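Local coordinates for hypothetical protein EF2904 (Enterococcus faecalis, PDB 2AZ4), which is of unknown function but binds two zinc ions in a metallo-beta-lactamase fold and is probably an RNA-binding exonuclease, at residues L66-L71 against S133-K138; D96-I101 against G127-P132; S122-G127 against N139-M144. All blocks are in the same frame, centred on the assembly; numbering follows the deposited sequence.

Interaction 1 of 3, residues L66-L71 against S133-K138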
loop_
_atom_site.group_PDB
_atom_site.type_symbol
_atom_site.label_atom_id
_atom_site.label_comp_id
_atom_site.label_asym_id
_atom_site.label_seq_id
_atom_site.Cartn_x
_atom_site.Cartn_y
_atom_site.Cartn_z
ATOM N N LEU A 66 -6.505 -14.010 -18.522
ATOM C CA LEU A 66 -5.810 -13.619 -17.313
ATOM C C LEU A 66 -6.662 -13.908 -16.072
ATOM O O LEU A 66 -6.137 -14.347 -15.042
ATOM C CB LEU A 66 -5.383 -12.140 -17.385
ATOM C CG LEU A 66 -4.287 -11.685 -16.399
ATOM C CD1 LEU A 66 -2.917 -12.271 -16.696
ATOM C CD2 LEU A 66 -4.184 -10.166 -16.280
ATOM N N TYR A 67 -7.971 -13.684 -16.152
ATOM C CA TYR A 67 -8.808 -13.935 -14.977
ATOM C C TYR A 67 -9.036 -15.439 -14.826
ATOM O O TYR A 67 -8.979 -16.168 -15.810
ATOM C CB TYR A 67 -10.139 -13.180 -15.030
ATOM C CG TYR A 67 -10.011 -11.673 -15.009
ATOM C CD1 TYR A 67 -9.393 -11.009 -13.932
ATOM C CD2 TYR A 67 -10.514 -10.904 -16.047
ATOM C CE1 TYR A 67 -9.281 -9.631 -13.924
ATOM C CE2 TYR A 67 -10.402 -9.512 -16.041
ATOM C CZ TYR A 67 -9.794 -8.889 -14.983
ATOM O OH TYR A 67 -9.703 -7.513 -14.965
ATOM N N ASP A 68 -9.238 -15.889 -13.589
ATOM C CA ASP A 68 -9.469 -17.305 -13.271
ATOM C C ASP A 68 -10.621 -17.777 -14.157
ATOM O O ASP A 68 -11.712 -17.258 -14.040
ATOM C CB ASP A 68 -9.820 -17.405 -11.778
ATOM C CG ASP A 68 -10.037 -18.853 -11.275
ATOM O OD1 ASP A 68 -10.084 -19.807 -12.077
ATOM O OD2 ASP A 68 -10.162 -19.014 -10.034
ATOM N N PRO A 69 -10.382 -18.752 -15.052
ATOM C CA PRO A 69 -11.457 -19.213 -15.946
ATOM C C PRO A 69 -12.725 -19.683 -15.230
ATOM O O PRO A 69 -13.821 -19.558 -15.784
ATOM C CB PRO A 69 -10.836 -20.419 -16.661
ATOM C CG PRO A 69 -9.617 -20.746 -15.917
ATOM C CD PRO A 69 -9.134 -19.490 -15.288
ATOM N N ARG A 70 -12.575 -20.217 -14.013
ATOM C CA ARG A 70 -13.707 -20.751 -13.256
ATOM C C ARG A 70 -14.751 -19.672 -12.948
ATOM O O ARG A 70 -15.904 -19.976 -12.658
ATOM C CB ARG A 70 -13.219 -21.408 -11.957
ATOM C CG ARG A 70 -12.158 -22.518 -12.151
ATOM C CD ARG A 70 -11.671 -23.010 -10.800
ATOM N NE ARG A 70 -10.901 -21.968 -10.109
ATOM C CZ ARG A 70 -10.432 -22.079 -8.877
ATOM N NH1 ARG A 70 -10.662 -23.181 -8.175
ATOM N NH2 ARG A 70 -9.730 -21.089 -8.343
ATOM N N LEU A 71 -14.341 -18.412 -13.003
ATOM C CA LEU A 71 -15.266 -17.297 -12.784
ATOM C C LEU A 71 -16.307 -17.193 -13.905
ATOM O O LEU A 71 -17.358 -16.564 -13.735
ATOM C CB LEU A 71 -14.499 -15.966 -12.655
ATOM C CG LEU A 71 -13.557 -15.784 -11.452
ATOM C CD1 LEU A 71 -12.676 -14.523 -11.631
ATOM C CD2 LEU A 71 -14.329 -15.733 -10.132
ATOM N N SER A 133 -11.969 -15.463 -3.477
ATOM C CA SER A 133 -12.277 -16.326 -4.588
ATOM C C SER A 133 -13.575 -17.072 -4.251
ATOM O O SER A 133 -13.679 -17.630 -3.160
ATOM C CB SER A 133 -11.173 -17.354 -4.786
ATOM O OG SER A 133 -11.573 -18.267 -5.798
ATOM N N PRO A 134 -14.540 -17.144 -5.189
ATOM C CA PRO A 134 -15.771 -17.902 -4.854
ATOM C C PRO A 134 -15.520 -19.413 -4.725
ATOM O O PRO A 134 -16.437 -20.164 -4.351
ATOM C CB PRO A 134 -16.706 -17.612 -6.040
ATOM C CG PRO A 134 -16.040 -16.531 -6.834
ATOM C CD PRO A 134 -14.589 -16.611 -6.563
ATOM N N PHE A 135 -14.290 -19.848 -5.002
ATOM C CA PHE A 135 -13.931 -21.271 -4.952
ATOM C C PHE A 135 -13.051 -21.649 -3.777
ATOM O O PHE A 135 -12.508 -22.750 -3.724
ATOM C CB PHE A 135 -13.308 -21.686 -6.285
ATOM C CG PHE A 135 -14.003 -21.071 -7.450
ATOM C CD1 PHE A 135 -15.225 -21.572 -7.880
ATOM C CD2 PHE A 135 -13.491 -19.934 -8.057
ATOM C CE1 PHE A 135 -15.911 -20.969 -8.934
ATOM C CE2 PHE A 135 -14.167 -19.327 -9.105
ATOM C CZ PHE A 135 -15.373 -19.849 -9.544
ATOM N N GLU A 136 -12.940 -20.749 -2.806
ATOM C CA GLU A 136 -12.161 -21.013 -1.608
ATOM C C GLU A 136 -12.806 -20.367 -0.384
ATOM O O GLU A 136 -13.790 -19.640 -0.515
ATOM C CB GLU A 136 -10.724 -20.520 -1.791
ATOM C CG GLU A 136 -9.727 -21.661 -1.991
ATOM C CD GLU A 136 -9.417 -21.887 -3.426
ATOM O OE1 GLU A 136 -8.626 -22.791 -3.726
ATOM O OE2 GLU A 136 -9.970 -21.152 -4.269
ATOM N N GLU A 137 -12.239 -20.632 0.795
ATOM C CA GLU A 137 -12.680 -20.022 2.039
ATOM C C GLU A 137 -12.538 -18.512 1.926
ATOM O O GLU A 137 -11.689 -18.023 1.162
ATOM C CB GLU A 137 -11.850 -20.560 3.212
ATOM C CG GLU A 137 -12.674 -21.066 4.394
ATOM C CD GLU A 137 -13.415 -22.360 4.073
ATOM O OE1 GLU A 137 -12.798 -23.439 4.186
ATOM O OE2 GLU A 137 -14.613 -22.297 3.715
ATOM N N LYS A 138 -13.372 -17.777 2.667
ATOM C CA LYS A 138 -13.441 -16.324 2.528
ATOM C C LYS A 138 -12.082 -15.657 2.771
ATOM O O LYS A 138 -11.738 -14.672 2.106
ATOM C CB LYS A 138 -14.521 -15.735 3.440
ATOM C CG LYS A 138 -14.528 -14.210 3.512
ATOM C CD LYS A 138 -15.773 -13.674 4.232
ATOM C CE LYS A 138 -15.654 -12.170 4.466
ATOM N NZ LYS A 138 -16.960 -11.536 4.861
HETATM O O HOH W 1 -10.865 -17.285 -8.305
HETATM O O HOH W 2 -7.502 -21.469 -6.389
HETATM O O HOH W 3 -9.768 -24.214 -5.635
#
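The Phe135 ring is held between Arg70 on one face and Pro134 on the other. Arg70 CB sits 3.9 Å from the ring centroid in a CH-pi contact offset toward the rim, while CB of Pro134 lies over the centre of the opposite face; a water comes in at the ring edge. The guanidinium of Arg70 has Phe135 CD2 above one face, with Asp68 and a water at its edge. Two turns of the metallo-beta-lactamase domain meet here: an Asx turn at Asp68, whose OD1 accepts from Arg70 N, and an ST turn at Ser133, whose OG accepts from Phe135 N. Asp68 takes the guanidinium side-on in a salt bridge, with Arg70 NE 3.0 Å from Asp68 OD1 and Arg70 NH2 2.7 Å from Asp68 OD2. The bend of the arginine chain at chi3 (-68°) brings the group back to its own turn and, with the salt bridge, holds it over the Phe135 side chain, tilted 29° from the ring. Leu71 fills in beside this pair, CD2 lying 3.7 Å from Pro134 CD. Water joins the polar rims: two molecules link Arg70 to Glu136 OE1, and a third donates to Asp68 OD2 and accepts from Ser133 OG at 2.8 Å.

Interaction 2 of 3, residues D96-I101 against G127-P132. With ZN (zinc ion), chain D.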
loop_
_atom_site.group_PDB
_atom_site.type_symbol
_atom_site.label_atom_id
_atom_site.label_comp_id
_atom_site.label_asym_id
_atom_site.label_seq_id
_atom_site.Cartn_x
_atom_site.Cartn_y
_atom_site.Cartn_z
ATOM N N ASP A 96 -5.440 -0.672 -3.180
ATOM C CA ASP A 96 -5.579 -0.063 -4.512
ATOM C C ASP A 96 -4.585 -0.639 -5.522
ATOM O O ASP A 96 -4.645 -0.308 -6.709
ATOM C CB ASP A 96 -5.523 1.483 -4.443
ATOM C CG ASP A 96 -4.231 2.014 -3.805
ATOM O OD1 ASP A 96 -3.846 1.521 -2.707
ATOM O OD2 ASP A 96 -3.599 2.941 -4.386
ATOM N N HIS A 97 -3.699 -1.515 -5.034
ATOM C CA HIS A 97 -2.770 -2.293 -5.853
ATOM C C HIS A 97 -3.016 -3.799 -5.819
ATOM O O HIS A 97 -2.557 -4.508 -6.707
ATOM C CB HIS A 97 -1.320 -1.972 -5.448
ATOM C CG HIS A 97 -1.021 -0.500 -5.493
ATOM N ND1 HIS A 97 -0.372 0.095 -6.557
ATOM C CD2 HIS A 97 -1.386 0.511 -4.667
ATOM C CE1 HIS A 97 -0.324 1.401 -6.367
ATOM N NE2 HIS A 97 -0.913 1.680 -5.219
ATOM N N SER A 98 -3.711 -4.299 -4.800
ATOM C CA SER A 98 -3.789 -5.775 -4.573
ATOM C C SER A 98 -5.206 -6.386 -4.582
ATOM O O SER A 98 -5.376 -7.625 -4.640
ATOM C CB SER A 98 -3.108 -6.119 -3.233
ATOM O OG SER A 98 -3.796 -5.495 -2.130
ATOM N N ARG A 99 -6.217 -5.514 -4.535
ATOM C CA ARG A 99 -7.568 -5.923 -4.140
ATOM C C ARG A 99 -8.108 -7.149 -4.880
ATOM O O ARG A 99 -8.839 -7.943 -4.296
ATOM C CB ARG A 99 -8.547 -4.767 -4.280
ATOM C CG ARG A 99 -9.868 -5.010 -3.614
ATOM C CD ARG A 99 -10.787 -3.807 -3.659
ATOM N NE ARG A 99 -12.030 -4.308 -3.122
ATOM C CZ ARG A 99 -13.187 -4.370 -3.756
ATOM N NH1 ARG A 99 -13.367 -3.844 -4.969
ATOM N NH2 ARG A 99 -14.188 -4.916 -3.109
ATOM N N MET A 100 -7.784 -7.304 -6.158
ATOM C CA MET A 100 -8.367 -8.408 -6.910
ATOM C C MET A 100 -7.456 -9.594 -7.194
ATOM O O MET A 100 -7.778 -10.398 -8.080
ATOM C CB MET A 100 -9.072 -7.919 -8.207
ATOM C CG MET A 100 -8.162 -7.471 -9.353
ATOM S SD MET A 100 -9.028 -7.286 -10.948
ATOM C CE MET A 100 -7.656 -6.689 -11.947
ATOM N N ILE A 101 -6.344 -9.751 -6.461
ATOM C CA ILE A 101 -5.411 -10.837 -6.819
ATOM C C ILE A 101 -6.092 -12.230 -6.807
ATOM O O ILE A 101 -5.691 -13.121 -7.557
ATOM C CB ILE A 101 -4.100 -10.867 -5.989
ATOM C CG1 ILE A 101 -4.402 -10.986 -4.478
ATOM C CG2 ILE A 101 -3.205 -9.643 -6.339
ATOM C CD1 ILE A 101 -3.207 -11.464 -3.703
ATOM N N GLY A 127 -10.443 -12.167 5.572
ATOM C CA GLY A 127 -10.997 -12.275 4.235
ATOM C C GLY A 127 -11.880 -11.118 3.870
ATOM O O GLY A 127 -12.706 -11.235 2.970
ATOM N N ASP A 128 -11.720 -9.999 4.570
ATOM C CA ASP A 128 -12.470 -8.794 4.247
ATOM C C ASP A 128 -11.595 -7.679 3.671
ATOM O O ASP A 128 -12.044 -6.532 3.539
ATOM C CB ASP A 128 -13.221 -8.282 5.485
ATOM C CG ASP A 128 -12.304 -8.050 6.657
ATOM O OD1 ASP A 128 -11.087 -8.328 6.517
ATOM O OD2 ASP A 128 -12.801 -7.595 7.715
ATOM N N PHE A 129 -10.348 -8.019 3.348
ATOM C CA PHE A 129 -9.418 -7.085 2.721
ATOM C C PHE A 129 -9.444 -7.289 1.209
ATOM O O PHE A 129 -9.823 -6.382 0.465
ATOM C CB PHE A 129 -8.002 -7.257 3.286
ATOM C CG PHE A 129 -7.010 -6.222 2.779
ATOM C CD1 PHE A 129 -7.024 -4.910 3.268
ATOM C CD2 PHE A 129 -6.056 -6.569 1.828
ATOM C CE1 PHE A 129 -6.107 -3.958 2.804
ATOM C CE2 PHE A 129 -5.125 -5.620 1.359
ATOM C CZ PHE A 129 -5.151 -4.316 1.847
ATOM N N LEU A 130 -9.068 -8.491 0.768
ATOM C CA LEU A 130 -9.127 -8.864 -0.645
ATOM C C LEU A 130 -10.474 -9.491 -1.042
ATOM O O LEU A 130 -11.102 -10.186 -0.239
ATOM C CB LEU A 130 -8.023 -9.878 -0.956
ATOM C CG LEU A 130 -6.570 -9.575 -0.595
ATOM C CD1 LEU A 130 -5.696 -10.881 -0.792
ATOM C CD2 LEU A 130 -5.990 -8.379 -1.389
ATOM N N ILE A 131 -10.894 -9.277 -2.288
ATOM C CA ILE A 131 -12.054 -9.968 -2.835
ATOM C C ILE A 131 -11.811 -11.483 -2.714
ATOM O O ILE A 131 -10.786 -11.965 -3.180
ATOM C CB ILE A 131 -12.265 -9.601 -4.313
ATOM C CG1 ILE A 131 -12.704 -8.144 -4.468
ATOM C CG2 ILE A 131 -13.289 -10.520 -4.956
ATOM C CD1 ILE A 131 -12.495 -7.602 -5.907
ATOM N N PRO A 132 -12.734 -12.224 -2.072
ATOM C CA PRO A 132 -12.533 -13.669 -1.947
ATOM C C PRO A 132 -12.688 -14.367 -3.278
ATOM O O PRO A 132 -13.469 -13.913 -4.117
ATOM C CB PRO A 132 -13.689 -14.120 -1.032
ATOM C CG PRO A 132 -14.294 -12.873 -0.475
ATOM C CD PRO A 132 -13.987 -11.780 -1.429
HETATM ZN ZN ZN D . -1.380 3.576 -4.283
HETATM O O HOH W 4 -1.693 2.601 -2.182
HETATM O O HOH W 5 -8.801 -10.799 -4.483
HETATM O O HOH W 6 -12.210 -6.018 -0.784
HETATM O O HOH W 7 -1.945 5.428 -2.969
#
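One direct backbone hydrogen bond joins the two segments: Ile131 N donates to Arg99 O at 3.2 Å, nearly along the C=O axis (164° at the oxygen). The same carbonyl accepts from a water that also donates to Ile131 O. A second water bridges the side chain of Arg99 to the other backbone, taking the NE proton and donating to Phe129 O.

In the van der Waals packing, Ile131 lays its aliphatic CG1 over one face of the Arg99 guanidinium, 3.8 Å from Arg99 NH2, the two side chains crossing at about a right angle. That guanidinium also forms a salt bridge with Asp49. Leu130 divides its branches: CD1 makes an apolar contact with Ile101 CD1 at 3.9 Å, and CD2 packs by Ser98 O and OG. The Ser98 hydroxyl is hydrogen-bonded to the carbonyls of Ala93 and His94, and Phe129 CE2 touches it from the far segment.

Metal bonds occupy the other end of 96-101. Zinc is held by Asp96 OD2 at 2.3 Å and His97 NE2 at 2.2 Å, along with two waters, Asp189 and His404. This zinc is one of the pair in the dinuclear site of the metallo-beta-lactamase fold, with loop 127-132 packed behind its His-x-His-x-Asp-His motif.

Interaction 3 of 3, residues S122-G127 against N139-M144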
loop_
_atom_site.group_PDB
_atom_site.type_symbol
_atom_site.label_atom_id
_atom_site.label_comp_id
_atom_site.label_asym_id
_atom_site.label_seq_id
_atom_site.Cartn_x
_atom_site.Cartn_y
_atom_site.Cartn_z
ATOM N N SER A 122 -1.634 -11.302 6.168
ATOM C CA SER A 122 -2.095 -10.793 7.457
ATOM C C SER A 122 -3.246 -9.792 7.299
ATOM O O SER A 122 -4.263 -9.898 7.996
ATOM C CB SER A 122 -0.932 -10.141 8.202
ATOM O OG SER A 122 -1.368 -9.523 9.393
ATOM N N LEU A 123 -3.100 -8.822 6.395
ATOM C CA LEU A 123 -4.211 -7.921 6.094
ATOM C C LEU A 123 -5.496 -8.698 5.793
ATOM O O LEU A 123 -6.591 -8.270 6.209
ATOM C CB LEU A 123 -3.880 -6.944 4.956
ATOM C CG LEU A 123 -2.840 -5.839 5.237
ATOM C CD1 LEU A 123 -2.476 -5.044 3.983
ATOM C CD2 LEU A 123 -3.294 -4.910 6.346
ATOM N N ASN A 124 -5.356 -9.843 5.120
ATOM C CA ASN A 124 -6.513 -10.628 4.671
ATOM C C ASN A 124 -6.862 -11.853 5.528
ATOM O O ASN A 124 -7.493 -12.817 5.043
ATOM C CB ASN A 124 -6.347 -11.066 3.208
ATOM C CG ASN A 124 -7.679 -11.417 2.559
ATOM O OD1 ASN A 124 -8.671 -10.702 2.738
ATOM N ND2 ASN A 124 -7.706 -12.508 1.795
ATOM N N ARG A 125 -6.474 -11.817 6.799
ATOM C CA ARG A 125 -6.678 -12.970 7.686
ATOM C C ARG A 125 -8.170 -13.270 7.889
ATOM O O ARG A 125 -8.544 -14.425 8.078
ATOM C CB ARG A 125 -5.979 -12.748 9.033
ATOM C CG ARG A 125 -6.528 -11.557 9.780
ATOM C CD ARG A 125 -5.766 -11.261 11.049
ATOM N NE ARG A 125 -6.440 -10.186 11.772
ATOM C CZ ARG A 125 -7.498 -10.350 12.573
ATOM N NH1 ARG A 125 -8.018 -11.559 12.783
ATOM N NH2 ARG A 125 -8.034 -9.293 13.173
ATOM N N LYS A 126 -9.003 -12.224 7.849
ATOM C CA LYS A 126 -10.464 -12.353 8.010
ATOM C C LYS A 126 -11.199 -12.334 6.660
ATOM O O LYS A 126 -12.436 -12.443 6.605
ATOM C CB LYS A 126 -11.010 -11.221 8.887
ATOM C CG LYS A 126 -10.861 -11.402 10.388
ATOM C CD LYS A 126 -11.190 -10.072 11.103
ATOM C CE LYS A 126 -11.861 -10.297 12.463
ATOM N NZ LYS A 126 -12.566 -9.073 12.985
ATOM N N GLY A 127 -10.443 -12.167 5.572
ATOM C CA GLY A 127 -10.997 -12.275 4.235
ATOM C C GLY A 127 -11.880 -11.118 3.870
ATOM O O GLY A 127 -12.706 -11.235 2.970
ATOM N N ASN A 139 -11.314 -16.212 3.707
ATOM C CA ASN A 139 -9.983 -15.681 4.024
ATOM C C ASN A 139 -8.794 -16.311 3.258
ATOM O O ASN A 139 -7.625 -16.039 3.575
ATOM C CB ASN A 139 -9.742 -15.705 5.535
ATOM C CG ASN A 139 -9.678 -17.114 6.093
ATOM O OD1 ASN A 139 -9.811 -18.112 5.362
ATOM N ND2 ASN A 139 -9.462 -17.206 7.397
ATOM N N PHE A 140 -9.087 -17.148 2.262
ATOM C CA PHE A 140 -8.053 -17.629 1.342
ATOM C C PHE A 140 -7.333 -16.478 0.609
ATOM O O PHE A 140 -7.976 -15.555 0.111
ATOM C CB PHE A 140 -8.680 -18.575 0.331
ATOM C CG PHE A 140 -7.787 -18.938 -0.833
ATOM C CD1 PHE A 140 -6.990 -20.073 -0.781
ATOM C CD2 PHE A 140 -7.774 -18.156 -1.985
ATOM C CE1 PHE A 140 -6.193 -20.439 -1.863
ATOM C CE2 PHE A 140 -6.977 -18.504 -3.065
ATOM C CZ PHE A 140 -6.184 -19.650 -3.009
ATOM N N THR A 141 -6.005 -16.551 0.550
ATOM C CA THR A 141 -5.223 -15.665 -0.313
ATOM C C THR A 141 -4.463 -16.542 -1.295
ATOM O O THR A 141 -3.822 -17.509 -0.889
ATOM C CB THR A 141 -4.234 -14.807 0.468
ATOM O OG1 THR A 141 -4.934 -14.024 1.442
ATOM C CG2 THR A 141 -3.494 -13.874 -0.469
ATOM N N ARG A 142 -4.549 -16.216 -2.581
ATOM C CA ARG A 142 -3.884 -17.005 -3.616
ATOM C C ARG A 142 -2.348 -16.983 -3.495
ATOM O O ARG A 142 -1.775 -16.141 -2.770
ATOM C CB ARG A 142 -4.381 -16.599 -5.015
ATOM C CG ARG A 142 -3.850 -15.244 -5.547
ATOM C CD ARG A 142 -2.556 -15.449 -6.337
ATOM N NE ARG A 142 -2.878 -15.804 -7.688
ATOM C CZ ARG A 142 -2.094 -16.355 -8.598
ATOM N NH1 ARG A 142 -0.831 -16.701 -8.370
ATOM N NH2 ARG A 142 -2.633 -16.559 -9.789
ATOM N N GLU A 143 -1.698 -17.942 -4.153
ATOM C CA GLU A 143 -0.237 -18.086 -4.086
ATOM C C GLU A 143 0.483 -16.824 -4.587
ATOM O O GLU A 143 0.055 -16.217 -5.583
ATOM C CB GLU A 143 0.229 -19.293 -4.926
ATOM C CG GLU A 143 -0.317 -20.641 -4.468
ATOM C CD GLU A 143 0.089 -21.814 -5.367
ATOM O OE1 GLU A 143 0.801 -21.607 -6.372
ATOM O OE2 GLU A 143 -0.314 -22.955 -5.045
ATOM N N MET A 144 1.562 -16.448 -3.893
ATOM C CA MET A 144 2.489 -15.405 -4.343
ATOM C C MET A 144 3.891 -15.988 -4.254
ATOM O O MET A 144 4.228 -16.650 -3.271
ATOM C CB MET A 144 2.400 -14.150 -3.438
ATOM C CG MET A 144 1.129 -13.306 -3.681
ATOM S SD MET A 144 0.962 -11.915 -2.586
ATOM C CE MET A 144 -0.149 -12.602 -1.386
#
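Gly127 and Asn139 bring their backbones together, CA to CA at 3.6 Å, at a place where Gly127 has positive phi (72°) and its CA faces the Asn139 backbone directly. The contact closes a loop in the metallo-beta-lactamase domain, joining the C-terminal end of helix 114-123 to the chain that leads into strand 145-147. Asn139 lies alongside the turn after the helix, its CB 3.8 Å from Lys126 C. Its CG stands between the backbone N and the carbonyl carbon (chi1 66°), and from there ND2 donates to Arg125 O at 3.0 Å. The carbonyl oxygen lies near the plane of the asparagine amide, while the donor is tilted 22° from the carbonyl plane. The guanidinium of Arg125 makes a salt bridge with Glu303.

Asn124, the first residue past the helix to leave helical backbone angles, is buried and uses both ends of its amide. OD1 accepts from Phe129 N and Leu130 N, within the loop being closed. ND2 points instead to 139-144, where Thr141 also rests on Asn121 of the helix. With its rotation set by bonds at both ends, the amide links 139-144 to the backbone at 129-130. ND2 gives Thr141 OG1 an almost straight hydrogen bond of 3.2 Å, the oxygen lying in the amide plane.

In the fold
From the N terminus, 66-71 comes first, in the loop after helix 51-56, and interaction 1 closes a long loop by pairing it with 133-138. Interaction 2 nests inside that loop, joining the end of zinc-binding helix 95-98 to 127-132. Interaction 3 closes the shortest loop, from the end of helix 114-123 to 139-144, and crosses both others; it shares Gly127 with interaction 2. Interactions 2 and 3 are about 8 Å apart between centres, and the centres of interactions 1 and 2 are about 12 Å apart. The connection between helix 114-123 and strand 145-147 thus meets, in turn, the zinc-bearing segment, the 66-71 loop and its own helix.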